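Local coordinates for uncharacterized protein YbaA (Shigella flexneri, PDB 2OKQ), which is of unknown function but forms a ferredoxin-like, two-subunit alpha/beta structure as a member of the DUF1428 family, at residues D41-M46 / V91-E96; P52-F57 / I95-K100. All coordinates share one frame; numbering follows the deposited sequence.

From the N terminus, strand 27-36 leads into helix 40-56, which lies on one face of the antiparallel sheet. The chain then forms strand 61-67 and, after a long excursion, strand 88-97. Contact 1 ties the start of the helix to the middle of strand 88-97 and closes a loop of 44 residues. Contact 2 ties the end of the same helix to the end of the same strand, with 37 residues between. The two spans are staggered: contact 2 starts later and finishes later. They share I95 and E96. Helix and strand run broadly the same way, so the contacts follow each other in order.

Contact 1 of 2, residues D41-M46 / V91-E96; sequences DAYREM and VFSWIE
Y43 reaches from helix 40-56 toward the sheet, to V91 and S93 on strand 88-97. This is the helix-on-sheet layer of a ferredoxin-like fold, with strand order 2-3-1-4. The backbones stay well apart, with CA of Y43 and CA of V91 separated by 9.9 Å, and the long phenol spans the gap. Its CG lies anti to the backbone N (chi1 -175°), which sends the ring off the helix towards the sheet. V91 comes from the opposite direction, from the strand toward the helix, and touches with one branch. Its CG1 is 3.8 Å from Y43 OH and 4.0 Å from Y43 CE2. The methyl approaches the ring obliquely. V35 on strand 27-36 also packs against Y43 and V91.

The other face of the strand meets the second subunit, where W94 stacks on W94 of that chain. E96 OE2, which accepts from W94 NE1, also pairs with R61 of its own chain and R61 of the second subunit.

Back at the helix, the phenol ends beside a serine. Y43 OH and S93 OG are 4.1 Å apart in one of two S93 conformers. They do not bond to each other. Both instead hydrogen-bond to E64 OE1 on strand 61-67, which satisfies these two buried hydroxyls.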
loop_
_atom_site.group_PDB
_atom_site.type_symbol
_atom_site.label_atom_id
_atom_site.label_comp_id
_atom_site.label_asym_id
_atom_site.label_seq_id
_atom_site.Cartn_x
_atom_site.Cartn_y
_atom_site.Cartn_z
ATOM N N ASP A 41 10.267 16.023 0.417
ATOM C CA ASP A 41 11.679 15.672 0.208
ATOM C C ASP A 41 12.301 15.043 1.446
ATOM O O ASP A 41 13.011 14.045 1.345
ATOM C CB ASP A 41 12.494 16.898 -0.206
ATOM C CG ASP A 41 12.314 17.249 -1.660
ATOM O OD1 ASP A 41 12.633 16.400 -2.527
ATOM O OD2 ASP A 41 11.865 18.381 -1.943
ATOM N N ALA A 42 12.028 15.627 2.610
ATOM C CA ALA A 42 12.524 15.088 3.870
ATOM C C ALA A 42 12.049 13.650 4.040
ATOM O O ALA A 42 12.812 12.767 4.452
ATOM C CB ALA A 42 12.047 15.944 5.035
ATOM N N TYR A 43 10.780 13.428 3.712
ATOM C CA TYR A 43 10.184 12.114 3.844
ATOM C C TYR A 43 10.838 11.120 2.894
ATOM O O TYR A 43 11.206 10.019 3.304
ATOM C CB TYR A 43 8.667 12.177 3.613
ATOM C CG TYR A 43 8.014 10.852 3.871
ATOM C CD1 TYR A 43 7.579 10.508 5.146
ATOM C CD2 TYR A 43 7.857 9.921 2.841
ATOM C CE1 TYR A 43 6.987 9.262 5.390
ATOM C CE2 TYR A 43 7.267 8.682 3.072
ATOM C CZ TYR A 43 6.841 8.359 4.346
ATOM O OH TYR A 43 6.259 7.131 4.574
ATOM N N ARG A 44 10.976 11.507 1.626
ATOM C CA ARG A 44 11.568 10.642 0.618
ATOM C C ARG A 44 12.985 10.242 1.030
ATOM O O ARG A 44 13.358 9.074 0.914
ATOM C CB ARG A 44 11.546 11.314 -0.759
ATOM C CG ARG A 44 12.082 10.448 -1.900
ATOM C CD ARG A 44 11.759 11.030 -3.273
ATOM N NE ARG A 44 11.726 12.496 -3.273
ATOM C CZ ARG A 44 11.058 13.230 -4.159
ATOM N NH1 ARG A 44 10.358 12.643 -5.131
ATOM N NH2 ARG A 44 11.083 14.551 -4.071
ATOM N N GLU A 45 13.754 11.214 1.528
ATOM C CA GLU A 45 15.120 10.961 2.013
ATOM C C GLU A 45 15.176 9.990 3.194
ATOM O O GLU A 45 16.021 9.089 3.220
ATOM C CB GLU A 45 15.788 12.282 2.425
ATOM C CG GLU A 45 16.052 13.263 1.292
ATOM C CD GLU A 45 16.383 14.666 1.797
ATOM O OE1 GLU A 45 17.269 14.800 2.668
ATOM O OE2 GLU A 45 15.755 15.635 1.316
ATOM N N MET A 46 14.287 10.174 4.168
ATOM C CA MET A 46 14.157 9.230 5.278
ATOM C C MET A 46 13.885 7.805 4.789
ATOM O O MET A 46 14.530 6.846 5.236
ATOM C CB MET A 46 13.037 9.666 6.227
ATOM C CG MET A 46 12.975 8.864 7.518
ATOM S SD MET A 46 11.368 8.981 8.330
ATOM C CE MET A 46 10.365 7.948 7.253
ATOM N N VAL A 91 0.313 9.345 2.232
ATOM C CA VAL A 91 1.271 8.442 1.615
ATOM C C VAL A 91 0.740 7.013 1.791
ATOM O O VAL A 91 0.285 6.671 2.865
ATOM C CB VAL A 91 2.679 8.617 2.256
ATOM C CG1 VAL A 91 3.655 7.547 1.782
ATOM C CG2 VAL A 91 3.223 9.981 1.946
ATOM N N PHE A 92 0.817 6.212 0.720
ATOM C CA PHE A 92 0.401 4.811 0.698
ATOM C C PHE A 92 1.694 4.061 0.471
ATOM O O PHE A 92 2.390 4.319 -0.509
ATOM C CB PHE A 92 -0.572 4.559 -0.472
ATOM C CG PHE A 92 -1.079 3.146 -0.578
ATOM C CD1 PHE A 92 -2.210 2.737 0.130
ATOM C CD2 PHE A 92 -0.463 2.230 -1.438
ATOM C CE1 PHE A 92 -2.692 1.420 0.017
ATOM C CE2 PHE A 92 -0.939 0.907 -1.564
ATOM C CZ PHE A 92 -2.067 0.503 -0.851
ATOM N N SER A 93 2.053 3.172 1.400
ATOM C CA SER A 93 3.343 2.493 1.355
ATOM C C SER A 93 3.227 1.050 1.834
ATOM O O SER A 93 2.301 0.708 2.585
ATOM C CB SER A 93 4.348 3.216 2.261
ATOM O OG SER A 93 4.558 4.556 1.852
ATOM N N TRP A 94 4.194 0.230 1.429
ATOM C CA TRP A 94 4.224 -1.137 1.894
ATOM C C TRP A 94 5.623 -1.716 1.771
ATOM O O TRP A 94 6.501 -1.172 1.064
ATOM C CB TRP A 94 3.221 -2.012 1.147
ATOM C CG TRP A 94 3.603 -2.336 -0.270
ATOM C CD1 TRP A 94 4.323 -3.414 -0.693
ATOM C CD2 TRP A 94 3.259 -1.591 -1.445
ATOM N NE1 TRP A 94 4.479 -3.370 -2.053
ATOM C CE2 TRP A 94 3.813 -2.271 -2.543
ATOM C CE3 TRP A 94 2.523 -0.413 -1.673
ATOM C CZ2 TRP A 94 3.676 -1.810 -3.875
ATOM C CZ3 TRP A 94 2.387 0.050 -3.014
ATOM C CH2 TRP A 94 2.954 -0.655 -4.084
ATOM N N ILE A 95 5.813 -2.813 2.494
ATOM C CA ILE A 95 7.065 -3.572 2.428
ATOM C C ILE A 95 6.696 -5.039 2.213
ATOM O O ILE A 95 5.849 -5.582 2.930
ATOM C CB ILE A 95 7.869 -3.387 3.726
ATOM C CG1 ILE A 95 8.142 -1.900 4.009
ATOM C CG2 ILE A 95 9.172 -4.230 3.658
ATOM C CD1 ILE A 95 8.812 -1.633 5.318
ATOM N N GLU A 96 7.305 -5.662 1.206
ATOM C CA GLU A 96 7.013 -7.027 0.830
ATOM C C GLU A 96 8.005 -7.961 1.496
ATOM O O GLU A 96 9.191 -7.634 1.554
ATOM C CB GLU A 96 7.131 -7.172 -0.680
ATOM C CG GLU A 96 6.110 -6.248 -1.426
ATOM C CD GLU A 96 6.018 -6.512 -2.913
ATOM O OE1 GLU A 96 6.294 -7.649 -3.365
ATOM O OE2 GLU A 96 5.637 -5.568 -3.664
#

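Contact 2 of 2, residues P52-F57 / I95-K100; sequences PLFKEF and IEYPSK
F54 lays one face of its ring over the end methyl of I95. The pair joins the last turns of helix 40-56 to the end of strand 88-97, between the helix layer and the sheet of the ferredoxin-like fold. It is a CH-pi contact. I95 CD1 sits 3.5 Å from the centroid of the F54 ring, only 7° off the ring normal, so the methyl is almost centred. The two side chains cross at about a right angle. I95 is extended at its second torsion (chi2 175°), and this carries CD1 from the strand toward the ring. All six F54 ring carbons lie within 4.0 Å of I95 CD1, and CE2 and CZ are both 3.7 Å from it.

I62 on strand 61-67 packs against both F54 and I95. Helix 100-111 also packs here, with M110 on F54 and with R103 and A106 on Y97. A59, in the loop after helix 40-56, touches both I95 and Y97. The helix ends just past F54, where F57 N bonds back to L53 O.

Y97 adds a second touch from further along the strand. It leaves the backbone side-on to the helix, yet its long phenol brings the hydroxyl to the ring. The approach is oblique. Y97 OH lies 3.3 Å from F54 CD1 and 3.6 Å from F54 CE1.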
loop_
_atom_site.group_PDB
_atom_site.type_symbol
_atom_site.label_atom_id
_atom_site.label_comp_id
_atom_site.label_asym_id
_atom_site.label_seq_id
_atom_site.Cartn_x
_atom_site.Cartn_y
_atom_site.Cartn_z
ATOM N N PRO A 52 17.209 0.374 2.309
ATOM C CA PRO A 52 18.285 -0.636 2.284
ATOM C C PRO A 52 18.439 -1.426 3.600
ATOM O O PRO A 52 18.866 -2.583 3.568
ATOM C CB PRO A 52 19.552 0.193 2.012
ATOM C CG PRO A 52 19.196 1.592 2.372
ATOM C CD PRO A 52 17.729 1.729 2.043
ATOM N N LEU A 53 18.067 -0.822 4.722
ATOM C CA LEU A 53 18.108 -1.519 6.015
ATOM C C LEU A 53 17.068 -2.626 6.047
ATOM O O LEU A 53 17.369 -3.757 6.393
ATOM C CB LEU A 53 17.930 -0.555 7.190
ATOM C CG LEU A 53 19.057 0.471 7.384
ATOM C CD1 LEU A 53 18.762 1.339 8.575
ATOM C CD2 LEU A 53 20.405 -0.223 7.546
ATOM N N PHE A 54 15.844 -2.304 5.644
ATOM C CA PHE A 54 14.802 -3.335 5.578
ATOM C C PHE A 54 15.220 -4.475 4.664
ATOM O O PHE A 54 14.978 -5.637 4.966
ATOM C CB PHE A 54 13.484 -2.731 5.080
ATOM C CG PHE A 54 12.650 -2.104 6.157
ATOM C CD1 PHE A 54 12.050 -2.890 7.139
ATOM C CD2 PHE A 54 12.415 -0.743 6.162
ATOM C CE1 PHE A 54 11.246 -2.315 8.132
ATOM C CE2 PHE A 54 11.609 -0.157 7.148
ATOM C CZ PHE A 54 11.036 -0.945 8.139
ATOM N N LYS A 55 15.839 -4.152 3.532
ATOM C CA LYS A 55 16.264 -5.209 2.606
ATOM C C LYS A 55 17.323 -6.108 3.235
ATOM O O LYS A 55 17.300 -7.317 3.046
ATOM C CB LYS A 55 16.813 -4.607 1.307
ATOM C CG LYS A 55 15.802 -3.771 0.506
ATOM C CD LYS A 55 15.146 -4.557 -0.613
ATOM C CE LYS A 55 16.024 -4.554 -1.861
ATOM N NZ LYS A 55 15.244 -4.793 -3.101
ATOM N N GLU A 56 18.240 -5.495 3.979
ATOM C CA GLU A 56 19.280 -6.230 4.695
ATOM C C GLU A 56 18.655 -7.260 5.641
ATOM O O GLU A 56 19.162 -8.375 5.802
ATOM C CB GLU A 56 20.159 -5.235 5.462
ATOM C CG GLU A 56 21.215 -5.859 6.347
ATOM C CD GLU A 56 21.958 -4.823 7.173
ATOM O OE1 GLU A 56 22.302 -3.758 6.628
ATOM O OE2 GLU A 56 22.186 -5.070 8.377
ATOM N N PHE A 57 17.535 -6.885 6.239
ATOM C CA PHE A 57 16.858 -7.728 7.216
ATOM C C PHE A 57 15.853 -8.704 6.597
ATOM O O PHE A 57 15.182 -9.442 7.313
ATOM C CB PHE A 57 16.190 -6.854 8.278
ATOM C CG PHE A 57 17.154 -5.980 9.051
ATOM C CD1 PHE A 57 18.464 -6.392 9.293
ATOM C CD2 PHE A 57 16.739 -4.762 9.551
ATOM C CE1 PHE A 57 19.351 -5.582 10.012
ATOM C CE2 PHE A 57 17.614 -3.954 10.279
ATOM C CZ PHE A 57 18.917 -4.368 10.500
ATOM N N ILE A 95 5.813 -2.813 2.494
ATOM C CA ILE A 95 7.065 -3.572 2.428
ATOM C C ILE A 95 6.696 -5.039 2.213
ATOM O O ILE A 95 5.849 -5.582 2.930
ATOM C CB ILE A 95 7.869 -3.387 3.726
ATOM C CG1 ILE A 95 8.142 -1.900 4.009
ATOM C CG2 ILE A 95 9.172 -4.230 3.658
ATOM C CD1 ILE A 95 8.812 -1.633 5.318
ATOM N N GLU A 96 7.305 -5.662 1.206
ATOM C CA GLU A 96 7.013 -7.027 0.830
ATOM C C GLU A 96 8.005 -7.961 1.496
ATOM O O GLU A 96 9.191 -7.634 1.554
ATOM C CB GLU A 96 7.131 -7.172 -0.680
ATOM C CG GLU A 96 6.110 -6.248 -1.426
ATOM C CD GLU A 96 6.018 -6.512 -2.913
ATOM O OE1 GLU A 96 6.294 -7.649 -3.365
ATOM O OE2 GLU A 96 5.637 -5.568 -3.664
ATOM N N TYR A 97 7.509 -9.102 1.966
ATOM C CA TYR A 97 8.324 -10.106 2.681
ATOM C C TYR A 97 8.008 -11.501 2.152
ATOM O O TYR A 97 6.887 -11.752 1.672
ATOM C CB TYR A 97 7.997 -10.065 4.190
ATOM C CG TYR A 97 8.527 -8.830 4.898
ATOM C CD1 TYR A 97 9.880 -8.705 5.195
ATOM C CD2 TYR A 97 7.662 -7.789 5.265
ATOM C CE1 TYR A 97 10.382 -7.572 5.854
ATOM C CE2 TYR A 97 8.137 -6.659 5.939
ATOM C CZ TYR A 97 9.517 -6.562 6.211
ATOM O OH TYR A 97 10.019 -5.462 6.838
ATOM N N PRO A 98 8.974 -12.438 2.262
ATOM C CA PRO A 98 8.738 -13.801 1.816
ATOM C C PRO A 98 7.821 -14.599 2.744
ATOM O O PRO A 98 7.313 -15.621 2.334
ATOM C CB PRO A 98 10.155 -14.409 1.777
ATOM C CG PRO A 98 10.918 -13.659 2.807
ATOM C CD PRO A 98 10.336 -12.253 2.806
ATOM N N SER A 99 7.616 -14.137 3.987
ATOM C CA SER A 99 6.765 -14.853 4.953
ATOM C C SER A 99 6.537 -13.954 6.144
ATOM O O SER A 99 7.289 -13.019 6.341
ATOM C CB SER A 99 7.497 -16.093 5.489
ATOM O OG SER A 99 8.714 -15.710 6.113
ATOM N N LYS A 100 5.544 -14.294 6.961
ATOM C CA LYS A 100 5.327 -13.576 8.233
ATOM C C LYS A 100 6.540 -13.713 9.137
ATOM O O LYS A 100 6.925 -12.763 9.822
ATOM C CB LYS A 100 4.101 -14.070 8.984
ATOM C CG LYS A 100 3.827 -13.203 10.238
ATOM C CD LYS A 100 2.468 -13.511 10.892
ATOM C CE LYS A 100 2.218 -12.506 12.045
ATOM N NZ LYS A 100 3.272 -12.569 13.177
#